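Local coordinates for glutamine aminotransferase class-II domain protein (Ruegeria pomeroyi, PDB 3MDN) that probably works as a glutamine amidotransferase of class II, releasing ammonia from glutamine with an Ntn-type domain, though its acceptor substrate is not known, at residues D[58-63]-D[70-75]; D[133-138]-D[151-156]; D[160-165]-D[242-247]. All blocks are in the same frame, centred on the assembly; numbering follows the deposited sequence.

Interaction 1 (D[58-63]-D[70-75]); sequences GLYRDV and PNLRAV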
loop_
_atom_site.group_PDB
_atom_site.type_symbol
_atom_site.label_atom_id
_atom_site.label_comp_id
_atom_site.label_asym_id
_atom_site.label_seq_id
_atom_site.Cartn_x
_atom_site.Cartn_y
_atom_site.Cartn_z
ATOM N N GLY D 58 12.919 -12.520 -10.976
ATOM C CA GLY D 58 12.319 -11.802 -9.844
ATOM C C GLY D 58 11.247 -10.868 -10.395
ATOM O O GLY D 58 11.416 -10.309 -11.479
ATOM N N LEU D 59 10.151 -10.703 -9.671
ATOM C CA LEU D 59 9.056 -9.824 -10.086
ATOM C C LEU D 59 8.619 -8.852 -8.957
ATOM O O LEU D 59 8.269 -9.283 -7.866
ATOM C CB LEU D 59 7.874 -10.675 -10.545
ATOM C CG LEU D 59 6.682 -9.939 -11.153
ATOM C CD1 LEU D 59 7.094 -9.213 -12.467
ATOM C CD2 LEU D 59 5.525 -10.902 -11.408
ATOM N N TYR D 60 8.675 -7.544 -9.212
ATOM C CA TYR D 60 8.268 -6.545 -8.226
ATOM C C TYR D 60 7.246 -5.643 -8.888
ATOM O O TYR D 60 7.512 -5.059 -9.935
ATOM C CB TYR D 60 9.458 -5.702 -7.709
ATOM C CG TYR D 60 9.080 -4.721 -6.589
ATOM C CD1 TYR D 60 8.139 -3.704 -6.804
ATOM C CD2 TYR D 60 9.645 -4.819 -5.320
ATOM C CE1 TYR D 60 7.780 -2.817 -5.801
ATOM C CE2 TYR D 60 9.294 -3.925 -4.303
ATOM C CZ TYR D 60 8.356 -2.930 -4.552
ATOM O OH TYR D 60 7.985 -2.050 -3.559
ATOM N N ARG D 61 6.074 -5.542 -8.277
ATOM C CA ARG D 61 5.024 -4.656 -8.761
ATOM C C ARG D 61 4.067 -4.188 -7.658
ATOM O O ARG D 61 3.671 -4.944 -6.772
ATOM C CB ARG D 61 4.242 -5.294 -9.900
ATOM C CG ARG D 61 3.937 -6.746 -9.713
ATOM C CD ARG D 61 3.399 -7.342 -11.007
ATOM N NE ARG D 61 2.538 -8.473 -10.688
ATOM C CZ ARG D 61 1.649 -9.022 -11.508
ATOM N NH1 ARG D 61 1.478 -8.546 -12.728
ATOM N NH2 ARG D 61 0.922 -10.053 -11.088
ATOM N N ASP D 62 3.707 -2.919 -7.748
ATOM C CA ASP D 62 2.904 -2.278 -6.749
ATOM C C ASP D 62 2.175 -1.167 -7.468
ATOM O O ASP D 62 2.486 -0.893 -8.627
ATOM C CB ASP D 62 3.820 -1.691 -5.686
ATOM C CG ASP D 62 3.253 -1.832 -4.303
ATOM O OD1 ASP D 62 2.007 -1.841 -4.182
ATOM O OD2 ASP D 62 4.055 -1.944 -3.348
ATOM N N VAL D 63 1.225 -0.517 -6.792
ATOM C CA VAL D 63 0.481 0.584 -7.421
ATOM C C VAL D 63 1.086 1.954 -7.114
ATOM O O VAL D 63 0.463 2.991 -7.345
ATOM C CB VAL D 63 -1.023 0.557 -7.068
ATOM C CG1 VAL D 63 -1.725 -0.616 -7.767
ATOM C CG2 VAL D 63 -1.231 0.526 -5.545
ATOM N N PRO D 70 9.668 3.741 -1.594
ATOM C CA PRO D 70 11.061 3.604 -1.143
ATOM C C PRO D 70 11.578 2.151 -1.205
ATOM O O PRO D 70 12.784 1.926 -1.294
ATOM C CB PRO D 70 11.022 4.113 0.299
ATOM C CG PRO D 70 9.597 3.966 0.720
ATOM C CD PRO D 70 8.755 4.120 -0.501
ATOM N N ASN D 71 10.682 1.172 -1.151
ATOM C CA ASN D 71 11.112 -0.202 -1.332
ATOM C C ASN D 71 11.573 -0.448 -2.775
ATOM O O ASN D 71 12.665 -0.975 -3.004
ATOM C CB ASN D 71 10.016 -1.186 -0.927
ATOM C CG ASN D 71 9.664 -1.094 0.545
ATOM O OD1 ASN D 71 10.513 -0.806 1.389
ATOM N ND2 ASN D 71 8.405 -1.331 0.857
ATOM N N LEU D 72 10.752 -0.042 -3.745
ATOM C CA LEU D 72 11.144 -0.132 -5.155
ATOM C C LEU D 72 12.421 0.672 -5.406
ATOM O O LEU D 72 13.349 0.213 -6.088
ATOM C CB LEU D 72 10.016 0.321 -6.094
ATOM C CG LEU D 72 10.323 0.213 -7.610
ATOM C CD1 LEU D 72 11.063 -1.077 -7.991
ATOM C CD2 LEU D 72 9.048 0.343 -8.472
ATOM N N ARG D 73 12.483 1.864 -4.836
ATOM C CA ARG D 73 13.676 2.692 -4.949
ATOM C C ARG D 73 14.937 2.011 -4.374
ATOM O O ARG D 73 16.037 2.137 -4.936
ATOM C CB ARG D 73 13.442 4.045 -4.273
ATOM C CG ARG D 73 14.458 5.103 -4.679
ATOM C CD ARG D 73 13.950 6.518 -4.404
ATOM N NE ARG D 73 14.928 7.533 -4.810
ATOM C CZ ARG D 73 15.162 7.894 -6.074
ATOM N NH1 ARG D 73 14.497 7.328 -7.071
ATOM N NH2 ARG D 73 16.070 8.823 -6.343
ATOM N N ALA D 74 14.783 1.298 -3.255
ATOM C CA ALA D 74 15.906 0.560 -2.670
ATOM C C ALA D 74 16.344 -0.628 -3.542
ATOM O O ALA D 74 17.535 -0.843 -3.731
ATOM C CB ALA D 74 15.579 0.088 -1.241
ATOM N N VAL D 75 15.386 -1.402 -4.044
ATOM C CA VAL D 75 15.686 -2.522 -4.930
ATOM C C VAL D 75 16.394 -2.054 -6.220
ATOM O O VAL D 75 17.449 -2.581 -6.618
ATOM C CB VAL D 75 14.398 -3.297 -5.317
ATOM C CG1 VAL D 75 14.656 -4.231 -6.510
ATOM C CG2 VAL D 75 13.856 -4.059 -4.141
#
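One edge strand, 58-61, of a seven-strand antiparallel sheet is faced by the first turn and a half of helix 70-78, and Tyr60 on the strand meets Asn71, Leu72 and Val75 on the helix. The two elements run roughly antiparallel, at 147°, with their axes 10.0 Å apart, a gap filled by Tyr60 from the strand and by Leu72, Asn71 and Val75 from the helix. With CG anti to the backbone N (chi1 -175°), the ring of Tyr60 reaches across to the start of the helix. Leu72 lies over one face: its CD1 sits 4.1 Å above the ring plane, displaced toward the rim, while its CB approaches Tyr60 CE1 at 3.9 Å. Asn71 comes in at the ring edge near its plane, its CB 3.4 Å from Tyr60 OH, and the amide of Asn71 is turned 62° from the ring. Val75, one turn further on, adds a looser touch of its CG2 on Tyr60 CD2 at 4.4 Å.

The phenol oxygen also lies 3.4 Å from Leu72 N, but at an angle too poor for a hydrogen bond. It bonds instead to Asp69 OD2, while Asp69 OD1 accepts weakly from the backbone N atoms of Asn71 and Leu72. Asn71 OD1 accepts from Arg61 N of a second subunit, and in return Arg61 O of this chain accepts from Asn71 ND2 of that subunit. The direct contact between the segments therefore rests on dispersion and shape, while Asp69 links the buried phenol to the helix start and the Asn71 amide serves the subunit interface.

Interaction 2 (D[133-138]-D[151-156]); sequences DEFYTY and LALSEG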
loop_
_atom_site.group_PDB
_atom_site.type_symbol
_atom_site.label_atom_id
_atom_site.label_comp_id
_atom_site.label_asym_id
_atom_site.label_seq_id
_atom_site.Cartn_x
_atom_site.Cartn_y
_atom_site.Cartn_z
ATOM N N ASP D 133 -5.900 -24.689 -20.646
ATOM C CA ASP D 133 -5.987 -25.122 -19.259
ATOM C C ASP D 133 -4.626 -25.058 -18.562
ATOM O O ASP D 133 -4.533 -24.671 -17.405
ATOM C CB ASP D 133 -6.506 -26.577 -19.168
ATOM C CG ASP D 133 -7.898 -26.772 -19.780
ATOM O OD1 ASP D 133 -8.278 -27.946 -19.973
ATOM O OD2 ASP D 133 -8.614 -25.784 -20.064
ATOM N N GLU D 134 -3.580 -25.479 -19.262
ATOM C CA GLU D 134 -2.230 -25.538 -18.695
ATOM C C GLU D 134 -1.776 -24.178 -18.124
ATOM O O GLU D 134 -1.034 -24.109 -17.148
ATOM C CB GLU D 134 -1.246 -25.949 -19.807
ATOM C CG GLU D 134 0.131 -26.426 -19.328
ATOM C CD GLU D 134 1.106 -26.667 -20.487
ATOM O OE1 GLU D 134 0.664 -26.912 -21.639
ATOM O OE2 GLU D 134 2.328 -26.616 -20.232
ATOM N N PHE D 135 -2.183 -23.095 -18.770
ATOM C CA PHE D 135 -1.696 -21.788 -18.364
ATOM C C PHE D 135 -2.758 -20.975 -17.643
ATOM O O PHE D 135 -2.471 -19.869 -17.169
ATOM C CB PHE D 135 -1.074 -21.008 -19.556
ATOM C CG PHE D 135 0.116 -21.704 -20.170
ATOM C CD1 PHE D 135 1.354 -21.630 -19.573
ATOM C CD2 PHE D 135 -0.032 -22.483 -21.317
ATOM C CE1 PHE D 135 2.454 -22.292 -20.144
ATOM C CE2 PHE D 135 1.032 -23.155 -21.879
ATOM C CZ PHE D 135 2.282 -23.054 -21.290
ATOM N N TYR D 136 -3.964 -21.535 -17.534
ATOM C CA TYR D 136 -5.079 -20.781 -16.968
ATOM C C TYR D 136 -4.829 -20.388 -15.503
ATOM O O TYR D 136 -5.214 -19.298 -15.060
ATOM C CB TYR D 136 -6.422 -21.491 -17.152
ATOM C CG TYR D 136 -7.572 -20.530 -16.996
ATOM C CD1 TYR D 136 -8.170 -20.324 -15.747
ATOM C CD2 TYR D 136 -8.034 -19.800 -18.080
ATOM C CE1 TYR D 136 -9.210 -19.415 -15.606
ATOM C CE2 TYR D 136 -9.070 -18.889 -17.951
ATOM C CZ TYR D 136 -9.659 -18.699 -16.716
ATOM O OH TYR D 136 -10.696 -17.784 -16.590
ATOM N N THR D 137 -4.164 -21.266 -14.768
ATOM C CA THR D 137 -3.777 -20.975 -13.411
ATOM C C THR D 137 -2.981 -19.644 -13.254
ATOM O O THR D 137 -3.008 -19.030 -12.200
ATOM C CB THR D 137 -2.969 -22.150 -12.831
ATOM O OG1 THR D 137 -2.668 -21.882 -11.470
ATOM C CG2 THR D 137 -1.652 -22.344 -13.614
ATOM N N TYR D 138 -2.264 -19.222 -14.289
ATOM C CA TYR D 138 -1.546 -17.948 -14.262
ATOM C C TYR D 138 -2.452 -16.715 -14.508
ATOM O O TYR D 138 -1.973 -15.583 -14.467
ATOM C CB TYR D 138 -0.403 -17.961 -15.293
ATOM C CG TYR D 138 0.569 -19.099 -15.062
ATOM C CD1 TYR D 138 0.613 -20.191 -15.913
ATOM C CD2 TYR D 138 1.427 -19.095 -13.958
ATOM C CE1 TYR D 138 1.506 -21.252 -15.680
ATOM C CE2 TYR D 138 2.310 -20.148 -13.721
ATOM C CZ TYR D 138 2.354 -21.212 -14.590
ATOM O OH TYR D 138 3.216 -22.267 -14.350
ATOM N N LEU D 151 -2.135 -16.413 -23.718
ATOM C CA LEU D 151 -2.454 -16.919 -25.062
ATOM C C LEU D 151 -1.197 -17.247 -25.864
ATOM O O LEU D 151 -1.169 -18.222 -26.598
ATOM C CB LEU D 151 -3.259 -15.909 -25.871
ATOM C CG LEU D 151 -4.766 -15.634 -25.778
ATOM C CD1 LEU D 151 -5.232 -15.297 -27.204
ATOM C CD2 LEU D 151 -5.573 -16.815 -25.287
ATOM N N ALA D 152 -0.169 -16.412 -25.766
ATOM C CA ALA D 152 1.081 -16.703 -26.465
ATOM C C ALA D 152 1.762 -17.959 -25.889
ATOM O O ALA D 152 2.283 -18.785 -26.653
ATOM C CB ALA D 152 2.021 -15.491 -26.449
ATOM N N LEU D 153 1.767 -18.095 -24.565
ATOM C CA LEU D 153 2.180 -19.373 -23.945
ATOM C C LEU D 153 1.355 -20.541 -24.487
ATOM O O LEU D 153 1.925 -21.543 -24.936
ATOM C CB LEU D 153 2.151 -19.318 -22.398
ATOM C CG LEU D 153 3.343 -18.513 -21.844
ATOM C CD1 LEU D 153 3.123 -17.960 -20.436
ATOM C CD2 LEU D 153 4.665 -19.300 -21.926
ATOM N N SER D 154 0.023 -20.405 -24.477
ATOM C CA SER D 154 -0.882 -21.459 -25.003
ATOM C C SER D 154 -0.527 -21.822 -26.453
ATOM O O SER D 154 -0.674 -22.971 -26.853
ATOM C CB SER D 154 -2.353 -21.020 -24.927
ATOM O OG SER D 154 -2.673 -20.594 -23.607
ATOM N N GLU D 155 -0.033 -20.840 -27.209
ATOM C CA GLU D 155 0.348 -21.032 -28.613
ATOM C C GLU D 155 1.818 -21.470 -28.840
ATOM O O GLU D 155 2.281 -21.457 -29.959
ATOM C CB GLU D 155 0.083 -19.751 -29.421
ATOM C CG GLU D 155 -1.396 -19.370 -29.643
ATOM C CD GLU D 155 -2.128 -20.327 -30.602
ATOM O OE1 GLU D 155 -1.476 -21.032 -31.381
ATOM O OE2 GLU D 155 -3.365 -20.393 -30.565
ATOM N N GLY D 156 2.552 -21.838 -27.791
ATOM C CA GLY D 156 3.929 -22.329 -27.959
ATOM C C GLY D 156 5.046 -21.304 -27.782
ATOM O O GLY D 156 6.143 -21.501 -28.311
#
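The face of the Phe135 ring rests almost squarely on a single methylene group: Leu153 CB stands 3.6 Å from the ring centroid and only 7° off the ring normal, a CH-pi contact close to the ideal axial geometry. The distances from CB to the ring atoms are correspondingly even, with Phe135 CD1 at 3.7 Å. Beyond CB the two methyls of Leu153 spread on the same side of the ring, out past its rim, CD2 lying 4.1 Å from Phe135 CE1. The first torsion of Leu153, with CG anti to the carbonyl carbon (chi1 -75°), carries these methyls outward past CD1 and CE1 of the ring and so lets CB sit on the face.

The rest of the ring meets helix backbone. Phe135 CE2 is 3.6 Å from Leu153 O, and CD2 lies obliquely 3.8 Å from Ser154 N, with Ser154 OG a little farther off. These peptide atoms belong to the last turn of helix 144-154, which ends in a Schellman motif: Gly156, with positive phi, is the C-prime residue, Gly156 N bonding to Leu153 O and Leu157 N to Ala152 O. Leu153 O thus serves the helix terminus while also lying beside the CE2 rim of the phenyl ring.

On the opposite face of Phe135, the CG of its neighbour Glu134 lies 4.2 Å above the plane near the rim, so the ring is sandwiched between two aliphatic groups. Glu134 then carries its carboxylate on to a salt bridge with Arg107, a residue that the Phe135 side chain also touches. Ser154 OG has polar partners in Leu150 O, within its own helix, and Ala132 N, just before the short helical 133-136 segment.

Interaction 3 (D[160-165]-D[242-247]); sequences DPHGAL and GRMLTI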
loop_
_atom_site.group_PDB
_atom_site.type_symbol
_atom_site.label_atom_id
_atom_site.label_comp_id
_atom_site.label_asym_id
_atom_site.label_seq_id
_atom_site.Cartn_x
_atom_site.Cartn_y
_atom_site.Cartn_z
ATOM N N ASP D 160 8.614 -21.393 -29.658
ATOM C CA ASP D 160 8.405 -20.676 -30.930
ATOM C C ASP D 160 7.846 -19.266 -30.669
ATOM O O ASP D 160 6.693 -19.002 -30.962
ATOM C CB ASP D 160 7.441 -21.499 -31.802
ATOM C CG ASP D 160 7.031 -20.790 -33.108
ATOM O OD1 ASP D 160 7.754 -19.875 -33.586
ATOM O OD2 ASP D 160 5.965 -21.165 -33.649
ATOM N N PRO D 161 8.664 -18.359 -30.127
ATOM C CA PRO D 161 8.159 -17.064 -29.650
ATOM C C PRO D 161 7.515 -16.189 -30.723
ATOM O O PRO D 161 6.436 -15.647 -30.497
ATOM C CB PRO D 161 9.391 -16.375 -29.079
ATOM C CG PRO D 161 10.465 -17.408 -28.999
ATOM C CD PRO D 161 10.120 -18.484 -29.982
ATOM N N HIS D 162 8.158 -16.077 -31.878
ATOM C CA HIS D 162 7.635 -15.315 -33.008
ATOM C C HIS D 162 6.286 -15.841 -33.503
ATOM O O HIS D 162 5.308 -15.073 -33.594
ATOM C CB HIS D 162 8.662 -15.343 -34.151
ATOM C CG HIS D 162 8.212 -14.667 -35.409
ATOM N ND1 HIS D 162 7.238 -15.194 -36.235
ATOM C CD2 HIS D 162 8.642 -13.532 -36.014
ATOM C CE1 HIS D 162 7.080 -14.410 -37.291
ATOM N NE2 HIS D 162 7.929 -13.402 -37.188
ATOM N N GLY D 163 6.251 -17.135 -33.854
ATOM C CA GLY D 163 5.006 -17.794 -34.295
ATOM C C GLY D 163 3.917 -17.715 -33.230
ATOM O O GLY D 163 2.763 -17.409 -33.525
ATOM N N ALA D 164 4.283 -17.952 -31.974
ATOM C CA ALA D 164 3.283 -17.985 -30.894
ATOM C C ALA D 164 2.685 -16.594 -30.632
ATOM O O ALA D 164 1.484 -16.461 -30.474
ATOM C CB ALA D 164 3.860 -18.575 -29.633
ATOM N N LEU D 165 3.517 -15.559 -30.601
ATOM C CA LEU D 165 2.970 -14.229 -30.375
ATOM C C LEU D 165 2.078 -13.858 -31.569
ATOM O O LEU D 165 0.959 -13.354 -31.409
ATOM C CB LEU D 165 4.087 -13.204 -30.150
ATOM C CG LEU D 165 3.548 -11.796 -29.897
ATOM C CD1 LEU D 165 2.734 -11.793 -28.598
ATOM C CD2 LEU D 165 4.662 -10.813 -29.797
ATOM N N GLY D 242 5.135 -3.764 -37.513
ATOM C CA GLY D 242 5.220 -4.956 -38.383
ATOM C C GLY D 242 6.577 -5.654 -38.290
ATOM O O GLY D 242 6.990 -6.350 -39.219
ATOM N N ARG D 243 7.261 -5.475 -37.159
ATOM C CA ARG D 243 8.653 -5.950 -36.968
ATOM C C ARG D 243 8.857 -6.563 -35.577
ATOM O O ARG D 243 8.202 -6.157 -34.636
ATOM C CB ARG D 243 9.670 -4.787 -37.129
ATOM C CG ARG D 243 9.692 -4.121 -38.484
ATOM C CD ARG D 243 10.268 -5.051 -39.568
ATOM N NE ARG D 243 11.722 -4.952 -39.619
ATOM C CZ ARG D 243 12.499 -5.632 -40.453
ATOM N NH1 ARG D 243 11.974 -6.492 -41.303
ATOM N NH2 ARG D 243 13.803 -5.449 -40.433
HETATM N N MSE D 244 9.786 -7.512 -35.474
HETATM C CA MSE D 244 10.173 -8.120 -34.196
HETATM C C MSE D 244 11.688 -8.083 -34.025
HETATM O O MSE D 244 12.444 -8.433 -34.942
HETATM C CB MSE D 244 9.669 -9.571 -34.068
HETATM C CG MSE D 244 10.194 -10.299 -32.803
HETATM SE SE MSE D 244 9.238 -11.990 -32.376
HETATM C CE MSE D 244 7.496 -11.214 -32.258
ATOM N N LEU D 245 12.116 -7.670 -32.841
ATOM C CA LEU D 245 13.512 -7.506 -32.549
ATOM C C LEU D 245 13.921 -8.651 -31.639
ATOM O O LEU D 245 13.175 -9.021 -30.722
ATOM C CB LEU D 245 13.694 -6.190 -31.802
ATOM C CG LEU D 245 15.080 -5.827 -31.270
ATOM C CD1 LEU D 245 16.021 -5.503 -32.468
ATOM C CD2 LEU D 245 14.989 -4.641 -30.282
ATOM N N THR D 246 15.105 -9.196 -31.860
ATOM C CA THR D 246 15.610 -10.288 -31.035
ATOM C C THR D 246 17.027 -9.895 -30.626
ATOM O O THR D 246 17.858 -9.600 -31.488
ATOM C CB THR D 246 15.655 -11.618 -31.840
ATOM O OG1 THR D 246 14.317 -12.054 -32.160
ATOM C CG2 THR D 246 16.417 -12.725 -31.068
ATOM N N ILE D 247 17.277 -9.862 -29.316
ATOM C CA ILE D 247 18.596 -9.609 -28.773
ATOM C C ILE D 247 19.051 -10.782 -27.917
ATOM O O ILE D 247 18.450 -11.095 -26.865
ATOM C CB ILE D 247 18.647 -8.307 -27.963
ATOM C CG1 ILE D 247 18.294 -7.113 -28.887
ATOM C CG2 ILE D 247 20.080 -8.115 -27.407
ATOM C CD1 ILE D 247 17.704 -5.931 -28.153
#
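Apolar packing through one long side chain joins the two segments: Met244, deposited as selenomethionine, projects from strand 243-248 onto the first turn of helix 161-179. Its selenium lies against the backbone of His162, 3.7 Å from CA, and at 3.8 Å from His162 CB. The chain then bends at its last torsion (chi3 -57°), which carries the terminal CE to Leu165 CD2, 3.8 Å away and one turn along the helix.

An aromatic component is also present, though not face-on. The selenium stands 4.8 Å from the centroid of the His162 ring and 63° off its normal, an oblique approach. The ring's own partners are at the end of strand 251-256 and just beyond it, where NE2 bonds to Asp256 O and Phe257 meets it edge-to-face.

Within 160-165 the polar bonding caps the helix. Asp160 is the N-cap, its OD1 accepting from Gly163 N at 3.1 Å from well above the carboxylate plane, while OD2 makes a salt bridge to Arg167.

With selenium and methyl bedded against His162 and Leu165, the contact with strand 243-248 rests on dispersion, while the bond from His162 to Asp256 O ties the same helix turn to the adjacent strand 251-256.

How the interactions relate
The three contacts follow one another along the chain. Interaction 1 lies at an edge of the seven-strand sheet that runs from 58-61 to 237-238, beside a neighbouring subunit, whereas interaction 3 packs a helix on the sheet that contains strands 197-203 and 243-248, on the other side of the chain's centre and about 28 Å away between centres. Interaction 2 lies about 26 Å from interaction 1 and 17 Å from interaction 3, again between centres. Only interactions 2 and 3 touch: helices 144-154 and 161-179 are consecutive, and Ala164 CB packs on Ala152 O and Glu155 O. Contacts thus run from 133-136 through the two helices to the sheet, consistent with the layered Ntn-type architecture.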